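Local coordinates for protein LRA-12 (PDB 5AEB) that probably hydrolyses beta-lactam antibiotics, carbapenems included, as a class B3 metallo-beta-lactamase with two zinc ions in its active site, at residues A[25-30]-A[177-182]; A[78-83]-A[95-100]; A[110-113]-A[119-122]; A[154-159]-A[216-221]; A[186-191]-A[228-233]. One frame throughout, in Å; residues are numbered along the deposited sequence.

Contact 1: residues A[25-30]-A[177-182]; sequences RIAGNL and RSYRIL. With SO4 (sulfate ion), chain F.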
# COMPACT_ATOMS: atom_id res chain seq x y z
N ARG A 25 -2.71 15.89 5.20
CA ARG A 25 -1.50 16.04 4.43
C ARG A 25 -0.29 15.55 5.27
O ARG A 25 -0.06 16.02 6.37
CB ARG A 25 -1.35 17.53 4.06
CG ARG A 25 -0.29 17.86 3.03
CD ARG A 25 -0.23 19.38 2.81
NE ARG A 25 0.82 19.71 1.85
CZ ARG A 25 1.48 20.87 1.77
NH1 ARG A 25 1.20 21.85 2.62
NH2 ARG A 25 2.43 21.05 0.85
N ILE A 26 0.44 14.59 4.71
CA ILE A 26 1.64 14.09 5.31
C ILE A 26 2.81 15.01 4.91
O ILE A 26 3.52 15.53 5.77
CB ILE A 26 1.91 12.63 4.86
CG1 ILE A 26 0.75 11.71 5.32
CG2 ILE A 26 3.25 12.13 5.38
CD1 ILE A 26 0.52 10.52 4.39
N ALA A 27 3.01 15.21 3.60
CA ALA A 27 4.19 15.91 3.09
C ALA A 27 4.01 16.28 1.62
O ALA A 27 3.63 15.44 0.83
CB ALA A 27 5.44 15.05 3.28
N GLY A 28 4.26 17.53 1.25
CA GLY A 28 4.15 17.94 -0.14
C GLY A 28 2.76 17.63 -0.69
O GLY A 28 1.75 17.97 -0.08
N ASN A 29 2.71 16.93 -1.82
CA ASN A 29 1.46 16.54 -2.41
C ASN A 29 0.95 15.13 -1.97
O ASN A 29 0.03 14.60 -2.57
CB ASN A 29 1.50 16.72 -3.94
CG ASN A 29 2.42 15.71 -4.65
OD1 ASN A 29 3.29 15.10 -4.03
ND2 ASN A 29 2.22 15.53 -5.96
N LEU A 30 1.53 14.56 -0.92
CA LEU A 30 1.06 13.28 -0.36
C LEU A 30 0.07 13.46 0.79
O LEU A 30 0.36 14.15 1.77
CB LEU A 30 2.25 12.41 0.11
CG LEU A 30 1.91 11.11 0.85
CD1 LEU A 30 1.12 10.15 -0.05
CD2 LEU A 30 3.19 10.46 1.37
N ARG A 177 10.81 22.89 0.98
CA ARG A 177 11.64 21.70 0.93
C ARG A 177 11.06 20.54 0.11
O ARG A 177 9.83 20.37 0.00
CB ARG A 177 11.93 21.24 2.37
CG ARG A 177 12.58 19.90 2.46
CD ARG A 177 13.17 19.63 3.83
NE ARG A 177 13.78 18.31 3.80
CZ ARG A 177 14.29 17.69 4.86
NH1 ARG A 177 14.25 18.27 6.06
NH2 ARG A 177 14.80 16.49 4.72
N SER A 178 11.98 19.76 -0.45
CA SER A 178 11.72 18.54 -1.17
C SER A 178 11.93 17.31 -0.23
O SER A 178 12.81 17.33 0.65
CB SER A 178 12.61 18.51 -2.42
OG SER A 178 12.28 17.45 -3.30
N TYR A 179 11.09 16.28 -0.38
CA TYR A 179 11.15 15.06 0.45
C TYR A 179 11.13 13.81 -0.42
O TYR A 179 10.37 13.70 -1.38
CB TYR A 179 9.97 14.96 1.41
CG TYR A 179 9.85 16.07 2.40
CD1 TYR A 179 10.53 16.01 3.60
CD2 TYR A 179 9.06 17.20 2.13
CE1 TYR A 179 10.43 17.04 4.53
CE2 TYR A 179 8.96 18.24 3.05
CZ TYR A 179 9.65 18.14 4.26
OH TYR A 179 9.59 19.12 5.21
N ARG A 180 11.98 12.86 -0.05
CA ARG A 180 12.00 11.57 -0.70
C ARG A 180 11.09 10.65 0.14
O ARG A 180 11.37 10.37 1.30
CB ARG A 180 13.45 11.09 -0.79
CG ARG A 180 13.67 9.64 -1.15
CD ARG A 180 13.37 9.32 -2.60
NE ARG A 180 13.99 10.24 -3.55
CZ ARG A 180 15.10 10.01 -4.24
NH1 ARG A 180 15.77 8.88 -4.08
NH2 ARG A 180 15.54 10.94 -5.09
N ILE A 181 9.98 10.21 -0.43
CA ILE A 181 8.99 9.43 0.30
C ILE A 181 9.04 7.95 -0.14
O ILE A 181 9.03 7.68 -1.33
CB ILE A 181 7.57 9.94 0.01
CG1 ILE A 181 7.46 11.48 0.24
CG2 ILE A 181 6.53 9.12 0.77
CD1 ILE A 181 7.18 11.86 1.67
N LEU A 182 9.10 7.03 0.83
CA LEU A 182 8.86 5.59 0.60
C LEU A 182 7.48 5.19 1.10
O LEU A 182 7.16 5.32 2.31
CB LEU A 182 9.88 4.75 1.36
CG LEU A 182 9.82 3.22 1.29
CD1 LEU A 182 9.98 2.70 -0.13
CD2 LEU A 182 10.89 2.66 2.19
S SO4 F . 3.23 24.75 1.63
O1 SO4 F . 4.54 25.45 1.66
O2 SO4 F . 2.98 24.34 0.22
O3 SO4 F . 2.16 25.64 2.13
O4 SO4 F . 3.29 23.58 2.55
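L30 and I181 form the tight end of this contact. The CD2 methyl of L30 lies 3.6 Å from CG2 of I181, and the two side chains cross at a slant. CG2 of I181 is anti to the backbone N and its CG1 is anti to the carbonyl carbon (chi1 -52°), which splits the two branches between two partners. CG2 takes L30. The other branch ends in CD1, which lies 4.0 Å from CB of A27. Packing is looser at Y179, where CD2 of the ring stays 4.4 Å from CB of A27, obliquely. I222 of strand 222-225 touches A27, Y179 and I181 and extends this apolar patch.

The first segment is a tight hairpin. A type II' turn runs from A27 to L30, with G28 at positive phi, and I26 and A27 both face L30 in a classic beta bulge.

The other side of the hairpin is polar and partly exposed. The extended chain of R25 brings NE to the carbonyl O of G28 at 2.8 Å. This bond is nearly straight (169°), lies in the carbonyl plane and uses a lone pair. NH1 of R25 then holds O4 of a sulfate ion at 2.7 Å, at the edge of the guanidinium. The sulfate probably comes from the crystallisation liquor, and E175 N binds it too.

The contact thus joins the edge hairpin of the seven-stranded sheet to inner strand 178-184 of the five-stranded sheet, mostly through methyl groups. The charge of R25 is probably met elsewhere, by G28 O, the sulfate and the Y243 ring.

Contact 2: residues A[78-83]-A[95-100]; sequences KILLTT and EIKKIT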
# COMPACT_ATOMS: atom_id res chain seq x y z
N LYS A 78 -6.50 9.78 -11.84
CA LYS A 78 -6.00 9.28 -13.12
C LYS A 78 -5.38 7.90 -13.02
O LYS A 78 -5.42 7.12 -13.97
CB LYS A 78 -4.96 10.22 -13.71
CG LYS A 78 -5.43 11.58 -14.19
CD LYS A 78 -6.69 11.59 -15.05
CE LYS A 78 -6.94 13.02 -15.53
NZ LYS A 78 -8.35 13.53 -15.29
N ILE A 79 -4.79 7.62 -11.85
CA ILE A 79 -4.00 6.42 -11.62
C ILE A 79 -4.36 5.80 -10.25
O ILE A 79 -4.57 6.52 -9.27
CB ILE A 79 -2.48 6.66 -11.73
CG1 ILE A 79 -2.13 7.24 -13.12
CG2 ILE A 79 -1.70 5.37 -11.44
CD1 ILE A 79 -0.66 7.52 -13.36
N LEU A 80 -4.51 4.48 -10.27
CA LEU A 80 -4.72 3.65 -9.09
C LEU A 80 -3.54 2.70 -8.94
O LEU A 80 -3.16 2.00 -9.90
CB LEU A 80 -6.02 2.82 -9.25
CG LEU A 80 -7.30 3.63 -9.53
CD1 LEU A 80 -8.46 2.71 -9.86
CD2 LEU A 80 -7.64 4.57 -8.37
N LEU A 81 -2.97 2.67 -7.75
CA LEU A 81 -1.90 1.75 -7.39
C LEU A 81 -2.24 0.94 -6.14
O LEU A 81 -3.12 1.33 -5.36
CB LEU A 81 -0.60 2.53 -7.16
CG LEU A 81 -0.12 3.45 -8.29
CD1 LEU A 81 1.03 4.33 -7.82
CD2 LEU A 81 0.30 2.60 -9.49
N THR A 82 -1.54 -0.18 -5.94
CA THR A 82 -1.60 -0.89 -4.67
C THR A 82 -0.23 -1.41 -4.29
O THR A 82 0.57 -1.73 -5.15
CB THR A 82 -2.64 -2.05 -4.66
OG1 THR A 82 -2.72 -2.66 -3.34
CG2 THR A 82 -2.26 -3.15 -5.69
N THR A 83 0.02 -1.53 -2.99
CA THR A 83 1.26 -2.14 -2.51
C THR A 83 1.19 -3.68 -2.38
O THR A 83 2.22 -4.33 -2.07
CB THR A 83 1.63 -1.54 -1.16
OG1 THR A 83 0.49 -1.66 -0.29
CG2 THR A 83 1.98 -0.03 -1.35
N GLU A 95 -14.50 -0.95 -7.38
CA GLU A 95 -15.50 0.10 -7.33
C GLU A 95 -14.92 1.48 -7.63
O GLU A 95 -15.53 2.28 -8.37
CB GLU A 95 -16.14 0.10 -5.97
CG GLU A 95 -17.06 1.27 -5.73
CD GLU A 95 -18.00 1.06 -4.55
OE1 GLU A 95 -17.86 0.03 -3.84
OE2 GLU A 95 -18.88 1.94 -4.34
N ILE A 96 -13.75 1.78 -7.08
CA ILE A 96 -13.14 3.07 -7.31
C ILE A 96 -12.68 3.17 -8.76
O ILE A 96 -12.78 4.23 -9.37
CB ILE A 96 -12.03 3.38 -6.28
CG1 ILE A 96 -12.72 3.85 -5.00
CG2 ILE A 96 -11.09 4.48 -6.73
CD1 ILE A 96 -11.96 3.44 -3.76
N LYS A 97 -12.25 2.06 -9.33
CA LYS A 97 -11.83 2.09 -10.70
C LYS A 97 -13.03 2.29 -11.59
O LYS A 97 -12.94 3.00 -12.63
CB LYS A 97 -11.10 0.80 -11.08
CG LYS A 97 -10.46 0.89 -12.44
CD LYS A 97 -9.91 -0.45 -12.92
CE LYS A 97 -9.37 -0.29 -14.31
NZ LYS A 97 -9.42 -1.60 -15.00
N LYS A 98 -14.15 1.66 -11.23
CA LYS A 98 -15.36 1.79 -12.04
C LYS A 98 -15.80 3.23 -12.12
O LYS A 98 -16.07 3.74 -13.21
CB LYS A 98 -16.50 0.93 -11.49
CG LYS A 98 -16.42 -0.48 -12.04
CD LYS A 98 -17.25 -1.35 -11.11
CE LYS A 98 -17.55 -2.65 -11.76
NZ LYS A 98 -18.75 -2.37 -12.55
N ILE A 99 -15.85 3.87 -10.96
CA ILE A 99 -16.37 5.22 -10.81
C ILE A 99 -15.44 6.28 -11.41
O ILE A 99 -15.89 7.20 -12.06
CB ILE A 99 -16.65 5.56 -9.31
CG1 ILE A 99 -17.82 4.73 -8.80
CG2 ILE A 99 -16.92 7.05 -9.14
CD1 ILE A 99 -17.91 4.64 -7.29
N THR A 100 -14.15 6.13 -11.20
CA THR A 100 -13.18 7.13 -11.67
C THR A 100 -12.77 6.92 -13.11
O THR A 100 -12.39 7.87 -13.77
CB THR A 100 -11.87 7.08 -10.82
OG1 THR A 100 -11.35 5.74 -10.80
CG2 THR A 100 -12.14 7.54 -9.39
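I96 is the first residue of the helical segment to meet the strand, and its partner is L80. CG2 of I96 lies 3.8 Å from CD2 of L80. The CG2 branch is anti to the backbone N of I96, while CG1 leads away from the strand. I51 of strand 48-52 and I63 of helix 60-69 also touch I96, so it sits in the layer between helices and sheet.

K97 comes next and gives only the root of its side chain. CD1 of L80 presses against it, 3.5 Å from CB and 3.7 Å from CG of K97. The CB distance is tighter than usual for two carbons. CG of K97 is anti to the backbone N (chi1 -171°) and the chain beyond is extended, which leads the amine away from the strand. NZ is hydrogen-bonded to the carbonyl O of I135.

T100 ends the segment one turn after I96. Its OG1 is 4.3 Å from CD1 of L80, a loose approach. The same OG1 bonds back to the carbonyl O of I96 at a short and doubtful 2.5 Å. It is also hydrogen-bonded to A102 N. The backbone N of T100 reaches the I96 oxygen from the opposite face, so two donors grip it.

One leucine therefore spans a turn of helix, with CD2 on I96 and CD1 on K97 and T100. The helix runs antiparallel to the strand (175°), with the short axes 9.9 Å apart. This is the helix-on-sheet layer of the alpha-beta/beta-alpha sandwich of metallo-beta-lactamases. Strand 77-81 leads here into the zinc-binding loop with Q84, H86, D88 and H89.

Contact 3: residues A[110-113]-A[119-122]; sequences DATV and SSDY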
# COMPACT_ATOMS: atom_id res chain seq x y z
N ASP A 110 1.29 -9.79 -8.93
CA ASP A 110 -0.02 -9.88 -8.31
C ASP A 110 -1.15 -9.81 -9.33
O ASP A 110 -2.33 -9.86 -8.95
CB ASP A 110 -0.19 -8.79 -7.26
CG ASP A 110 0.27 -9.21 -5.86
OD1 ASP A 110 0.55 -10.41 -5.60
OD2 ASP A 110 0.35 -8.30 -5.00
N ALA A 111 -0.81 -9.71 -10.62
CA ALA A 111 -1.83 -9.42 -11.65
C ALA A 111 -2.89 -10.50 -11.66
O ALA A 111 -4.08 -10.18 -11.69
CB ALA A 111 -1.20 -9.29 -13.03
N THR A 112 -2.43 -11.75 -11.58
CA THR A 112 -3.29 -12.93 -11.55
C THR A 112 -4.20 -12.99 -10.33
O THR A 112 -5.43 -13.15 -10.47
CB THR A 112 -2.46 -14.24 -11.67
OG1 THR A 112 -1.75 -14.21 -12.91
CG2 THR A 112 -3.36 -15.50 -11.70
N VAL A 113 -3.62 -12.88 -9.13
CA VAL A 113 -4.42 -12.85 -7.92
C VAL A 113 -5.47 -11.73 -8.03
O VAL A 113 -6.61 -11.92 -7.64
CB VAL A 113 -3.55 -12.67 -6.67
CG1 VAL A 113 -4.40 -12.38 -5.45
CG2 VAL A 113 -2.72 -13.92 -6.42
N SER A 119 -8.66 -15.64 -5.15
CA SER A 119 -8.93 -17.08 -5.12
C SER A 119 -7.72 -17.96 -5.48
O SER A 119 -7.69 -19.13 -5.13
CB SER A 119 -10.15 -17.44 -5.99
OG SER A 119 -9.75 -17.67 -7.32
N SER A 120 -6.74 -17.41 -6.19
CA SER A 120 -5.47 -18.12 -6.36
C SER A 120 -4.38 -17.63 -5.36
O SER A 120 -3.19 -17.96 -5.52
CB SER A 120 -4.97 -17.98 -7.79
OG SER A 120 -4.54 -16.65 -8.04
N ASP A 121 -4.78 -16.85 -4.35
CA ASP A 121 -3.84 -16.41 -3.32
C ASP A 121 -3.07 -17.60 -2.71
O ASP A 121 -3.69 -18.56 -2.26
CB ASP A 121 -4.57 -15.61 -2.23
CG ASP A 121 -3.62 -15.03 -1.17
OD1 ASP A 121 -2.86 -15.80 -0.55
OD2 ASP A 121 -3.64 -13.80 -0.93
N TYR A 122 -1.74 -17.54 -2.69
CA TYR A 122 -0.94 -18.67 -2.15
C TYR A 122 -1.34 -19.05 -0.71
O TYR A 122 -1.23 -20.20 -0.33
CB TYR A 122 0.58 -18.43 -2.25
CG TYR A 122 1.16 -17.45 -1.21
CD1 TYR A 122 1.20 -16.07 -1.46
CD2 TYR A 122 1.66 -17.92 0.01
CE1 TYR A 122 1.72 -15.18 -0.52
CE2 TYR A 122 2.19 -17.04 0.95
CZ TYR A 122 2.21 -15.66 0.68
OH TYR A 122 2.73 -14.78 1.62
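V113 carries the contact, with its CG2 methyl set against S120 and D121. CG2 lies 3.7 Å from OG of S120 and 4.1 Å from CA of D121. The valine torsion (chi1 169°) sets CG1 anti to the backbone N, which puts CG2, not CG1, against S120 and D121. T112 adds a looser touch at the margin, where its CG2 is 4.0 Å from the same OG of S120. The serine hydroxyl thus sits over two methyl groups of the helix, at van der Waals distance.

Polar partners further out fix the loop. OG of S120 is hydrogen-bonded to OD2 of D116. OD1 of D121 takes the backbone N of A123 and of F124, which pins the turn that follows. OH of Y122 bonds to the carbonyl O of H161.

On the helix side, OD2 of D110 is hydrogen-bonded to A85 N and to OG1 of T162, so this carboxylate links two zinc-binding loops.

At the nearest atoms, the side chain of D121 comes about 3 Å from that of H86, a zinc ligand, and about 7 Å from a zinc ion. D121 and D110 thus form a probable second shell of the metallo-beta-lactamase zinc site, and V113 ties helix 111-115 to the D121 loop.

Contact 4: residues A[154-159]-A[216-221]; sequences VMLHHP and KNLSFD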
# COMPACT_ATOMS: atom_id res chain seq x y z
N VAL A 154 8.69 5.54 -8.51
CA VAL A 154 9.42 4.36 -8.86
C VAL A 154 8.79 3.19 -8.07
O VAL A 154 8.77 3.19 -6.82
CB VAL A 154 10.91 4.46 -8.50
CG1 VAL A 154 11.63 3.17 -8.90
CG2 VAL A 154 11.56 5.62 -9.25
N MET A 155 8.28 2.19 -8.81
CA MET A 155 7.84 0.95 -8.16
C MET A 155 9.00 0.05 -7.80
O MET A 155 9.84 -0.23 -8.62
CB MET A 155 6.88 0.16 -9.03
CG MET A 155 6.08 -0.82 -8.19
SD MET A 155 5.61 -2.28 -9.11
CE MET A 155 7.22 -3.07 -9.26
N LEU A 156 9.05 -0.39 -6.54
CA LEU A 156 10.06 -1.37 -6.11
C LEU A 156 9.42 -2.73 -5.83
O LEU A 156 8.54 -2.84 -4.98
CB LEU A 156 10.77 -0.88 -4.84
CG LEU A 156 11.41 0.50 -5.02
CD1 LEU A 156 11.81 1.09 -3.67
CD2 LEU A 156 12.55 0.51 -6.03
N HIS A 157 9.85 -3.75 -6.56
CA HIS A 157 9.32 -5.09 -6.37
C HIS A 157 9.82 -5.59 -5.05
O HIS A 157 11.03 -5.68 -4.82
CB HIS A 157 9.79 -6.00 -7.50
CG HIS A 157 9.10 -7.34 -7.54
ND1 HIS A 157 9.79 -8.53 -7.56
CD2 HIS A 157 7.76 -7.67 -7.62
CE1 HIS A 157 8.91 -9.55 -7.62
NE2 HIS A 157 7.67 -9.03 -7.66
N HIS A 158 8.89 -5.82 -4.12
CA HIS A 158 9.25 -6.33 -2.80
C HIS A 158 8.43 -7.53 -2.46
O HIS A 158 7.61 -7.46 -1.53
CB HIS A 158 9.02 -5.27 -1.71
CG HIS A 158 9.97 -4.11 -1.75
ND1 HIS A 158 11.25 -4.22 -2.20
CD2 HIS A 158 9.81 -2.79 -1.34
CE1 HIS A 158 11.85 -3.01 -2.13
NE2 HIS A 158 10.96 -2.14 -1.60
N PRO A 159 8.64 -8.65 -3.16
CA PRO A 159 7.77 -9.80 -2.97
C PRO A 159 7.90 -10.49 -1.63
O PRO A 159 8.88 -10.31 -0.90
CB PRO A 159 8.18 -10.75 -4.12
CG PRO A 159 9.63 -10.45 -4.30
CD PRO A 159 9.69 -8.94 -4.17
N LYS A 216 16.30 -2.73 3.53
CA LYS A 216 17.30 -2.19 4.46
C LYS A 216 18.16 -1.13 3.77
O LYS A 216 18.54 -0.13 4.40
CB LYS A 216 18.19 -3.28 5.06
CG LYS A 216 17.52 -4.11 6.17
CD LYS A 216 18.20 -5.46 6.39
CE LYS A 216 17.24 -6.50 7.00
NZ LYS A 216 17.64 -6.86 8.39
N ASN A 217 18.46 -1.33 2.49
CA ASN A 217 19.37 -0.42 1.78
C ASN A 217 18.73 0.81 1.12
O ASN A 217 19.43 1.61 0.54
CB ASN A 217 20.17 -1.20 0.73
CG ASN A 217 21.12 -2.20 1.36
OD1 ASN A 217 21.25 -3.33 0.89
ND2 ASN A 217 21.75 -1.81 2.45
N LEU A 218 17.41 0.91 1.17
CA LEU A 218 16.70 2.05 0.61
C LEU A 218 17.02 3.33 1.42
O LEU A 218 17.24 3.24 2.64
CB LEU A 218 15.21 1.80 0.63
CG LEU A 218 14.71 0.77 -0.40
CD1 LEU A 218 13.23 0.48 -0.25
CD2 LEU A 218 15.04 1.25 -1.80
N SER A 219 17.08 4.48 0.76
CA SER A 219 17.10 5.76 1.49
C SER A 219 15.97 6.72 1.07
O SER A 219 15.55 6.77 -0.10
CB SER A 219 18.47 6.45 1.42
OG SER A 219 18.94 6.42 0.11
N PHE A 220 15.50 7.47 2.08
CA PHE A 220 14.32 8.33 1.99
C PHE A 220 14.29 9.21 3.27
O PHE A 220 15.00 8.92 4.28
CB PHE A 220 13.05 7.44 1.95
CG PHE A 220 13.05 6.38 3.02
CD1 PHE A 220 12.63 6.68 4.33
CD2 PHE A 220 13.51 5.09 2.74
CE1 PHE A 220 12.69 5.70 5.34
CE2 PHE A 220 13.55 4.12 3.73
CZ PHE A 220 13.15 4.42 5.04
N ASP A 221 13.46 10.24 3.22
CA ASP A 221 13.26 11.15 4.33
C ASP A 221 12.09 10.66 5.18
O ASP A 221 12.16 10.68 6.40
CB ASP A 221 12.98 12.54 3.78
CG ASP A 221 14.17 13.10 2.99
OD1 ASP A 221 15.30 13.08 3.57
OD2 ASP A 221 14.01 13.53 1.81
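Apolar contact comes first, between L156 and L218. The two leucines reach toward each other and meet tip to tip. CD1 of L156 lies 3.7 Å from CD2 and 3.8 Å from CD1 of L218, so one methyl faces both tips of its partner. In each residue CG is anti to the carbonyl carbon (chi1 -56° in L156, -73° in L218), which aims both side chains across the gap between the backbones. The chain itself stays far off, with CA of L156 10.0 Å from CA of L218. L182 and Y254 also touch L218, and L169 touches L156.

The second kind is methyl against ring edge. CD1 of L218 lies near the plane of the H158 imidazole, at its edge, and the two side chains come from opposite directions. T211 and M215 of helix 204-216 also border this ring.

Polar bonds lie outside the pair and hold each backbone. O of H158 is hydrogen-bonded to OG of S165. O of L218 and O of K216 both receive bonds from the guanidinium of R251, which fixes the loop after its helix.

L218 thus packs from the loop between helix 204-216 and strand 222-225 onto the face of the five-stranded sheet. Such a layer of helix and connecting loop over a sheet belongs to the metallo-beta-lactamase sandwich. H158 leads from here toward the zinc ligand H161.

Contact 5: residues A[186-191]-A[228-233]; sequences MPTIVI and ASQFSM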
# COMPACT_ATOMS: atom_id res chain seq x y z
N MET A 186 5.68 -3.39 4.13
CA MET A 186 6.56 -4.12 5.09
C MET A 186 6.46 -5.65 4.85
O MET A 186 5.36 -6.17 4.64
CB MET A 186 6.20 -3.76 6.55
CG MET A 186 6.20 -2.25 6.83
SD MET A 186 7.68 -1.44 6.20
CE MET A 186 8.88 -1.86 7.46
N PRO A 187 7.60 -6.37 4.86
CA PRO A 187 7.60 -7.82 4.58
C PRO A 187 7.15 -8.64 5.78
O PRO A 187 7.93 -9.37 6.38
CB PRO A 187 9.06 -8.10 4.24
CG PRO A 187 9.81 -7.09 5.07
CD PRO A 187 8.97 -5.85 5.04
N THR A 188 5.89 -8.50 6.15
CA THR A 188 5.33 -9.31 7.19
C THR A 188 5.03 -10.68 6.57
O THR A 188 4.88 -10.80 5.35
CB THR A 188 4.07 -8.64 7.76
OG1 THR A 188 3.12 -8.44 6.71
CG2 THR A 188 4.44 -7.27 8.43
N ILE A 189 4.98 -11.69 7.42
CA ILE A 189 4.68 -13.05 7.00
C ILE A 189 3.25 -13.41 7.40
O ILE A 189 2.82 -13.22 8.56
CB ILE A 189 5.67 -14.06 7.60
CG1 ILE A 189 7.09 -13.75 7.10
CG2 ILE A 189 5.25 -15.51 7.32
CD1 ILE A 189 8.16 -14.48 7.87
N VAL A 190 2.54 -13.94 6.43
CA VAL A 190 1.12 -14.15 6.54
C VAL A 190 0.81 -15.60 6.95
O VAL A 190 -0.21 -15.87 7.55
CB VAL A 190 0.44 -13.73 5.20
CG1 VAL A 190 -0.88 -14.45 4.96
CG2 VAL A 190 0.25 -12.23 5.15
N ILE A 191 1.71 -16.51 6.60
CA ILE A 191 1.51 -17.94 6.85
C ILE A 191 1.90 -18.35 8.27
O ILE A 191 2.74 -17.72 8.91
CB ILE A 191 2.27 -18.83 5.84
CG1 ILE A 191 3.59 -18.17 5.40
CG2 ILE A 191 1.40 -19.07 4.62
CD1 ILE A 191 4.84 -19.00 5.55
N ALA A 228 -1.55 1.71 9.21
CA ALA A 228 -1.13 2.84 10.02
C ALA A 228 -0.24 2.37 11.17
O ALA A 228 0.80 2.98 11.46
CB ALA A 228 -2.31 3.64 10.53
N SER A 229 -0.61 1.25 11.79
CA SER A 229 0.11 0.77 12.94
C SER A 229 1.56 0.45 12.57
O SER A 229 2.43 0.62 13.41
CB SER A 229 -0.59 -0.42 13.59
OG SER A 229 -0.68 -1.50 12.67
N GLN A 230 1.82 0.01 11.33
CA GLN A 230 3.18 -0.41 10.97
C GLN A 230 4.21 0.71 10.93
O GLN A 230 5.38 0.45 11.07
CB GLN A 230 3.22 -1.21 9.67
CG GLN A 230 2.37 -2.46 9.71
CD GLN A 230 2.15 -3.06 8.32
OE1 GLN A 230 1.99 -2.33 7.30
NE2 GLN A 230 2.14 -4.36 8.27
N PHE A 231 3.78 1.95 10.74
CA PHE A 231 4.68 3.10 10.95
C PHE A 231 4.28 3.97 12.12
O PHE A 231 4.66 5.14 12.15
CB PHE A 231 4.86 3.96 9.68
CG PHE A 231 3.60 4.59 9.12
CD1 PHE A 231 2.61 3.82 8.54
CD2 PHE A 231 3.47 5.96 9.08
CE1 PHE A 231 1.48 4.42 7.97
CE2 PHE A 231 2.35 6.57 8.54
CZ PHE A 231 1.35 5.80 7.97
N SER A 232 3.53 3.42 13.05
CA SER A 232 3.07 4.16 14.25
C SER A 232 2.43 5.50 13.89
O SER A 232 2.76 6.52 14.50
CB SER A 232 4.23 4.46 15.18
OG SER A 232 4.75 3.27 15.72
N MET A 233 1.56 5.53 12.88
CA MET A 233 1.05 6.82 12.40
C MET A 233 0.35 7.65 13.50
O MET A 233 0.50 8.86 13.56
CB MET A 233 0.11 6.62 11.21
CG MET A 233 -0.37 7.94 10.62
SD MET A 233 -1.65 7.59 9.41
CE MET A 233 -3.13 7.66 10.40
O HOH W 1 3.07 -2.78 4.89
O HOH W 2 0.95 -6.53 6.27
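Q230 has CG anti to the carbonyl carbon (chi1 -58°), and its chain runs extended beyond CG. This sends the amide straight at the 186-188 turn. T188 meets it from the opposite direction. Its OG1 lies between the backbone N and the carbonyl carbon (chi1 58°), which turns CG2 toward the glutamine. CG2 of T188 is 3.7 Å from NE2 of Q230. On the other end of the amide, OE1 of Q230 stays 4.2 Å from CG of M186, a loose touch. The end of M186 leads away, and its side chain touches S257 and L261 of helix 251-267.

Two waters do the polar work. One accepts from the backbone N of M186 at 2.8 Å and donates to OE1 of Q230 at 2.7 Å. The second lies 2.9 Å from OG1 of T188 and accepts from NE2 of Q230 at 3.2 Å. OE1 also receives the backbone N of H227, a zinc ligand, and this direct bond and the waters together fix which way the amide faces.

P187 is the centre of an inverse gamma turn, closed by T188 N on O of M186 at 2.8 Å. O of A228 accepts from both F231 N and M233 N.

At the nearest atoms the side chain of T188 is about 3 Å from that of H161, and its backbone O makes a weak hydrogen bond with ND1 of that ligand. With the H227 N bond, this places T188 and Q230 behind ligands of both zinc ions. Their joint through water probably helps set the H161 and H227 loops.

How the contacts relate
From the N terminus, 25-30 opens contact 1, which closes only at 177-182 and ties the edge hairpin of the seven-stranded sheet to the five-stranded one. Contacts 2 and 3 nest inside this loop, one after the other. Contact 2 closes helix 93-100 onto strand 77-81, and contact 3 closes the loop after helix 111-115. Contact 4 opens at 154-159 and closes at 216-221, so it crosses contact 1 and sets the loop after helix 204-216 on strand 151-157. The two meet directly, with R180 N on OD2 of D221. Contact 5 opens at 186-191, crosses contact 4 and closes last at 228-233, joining the loops after strands 178-184 and 222-225. I191 touches Y122 of contact 3.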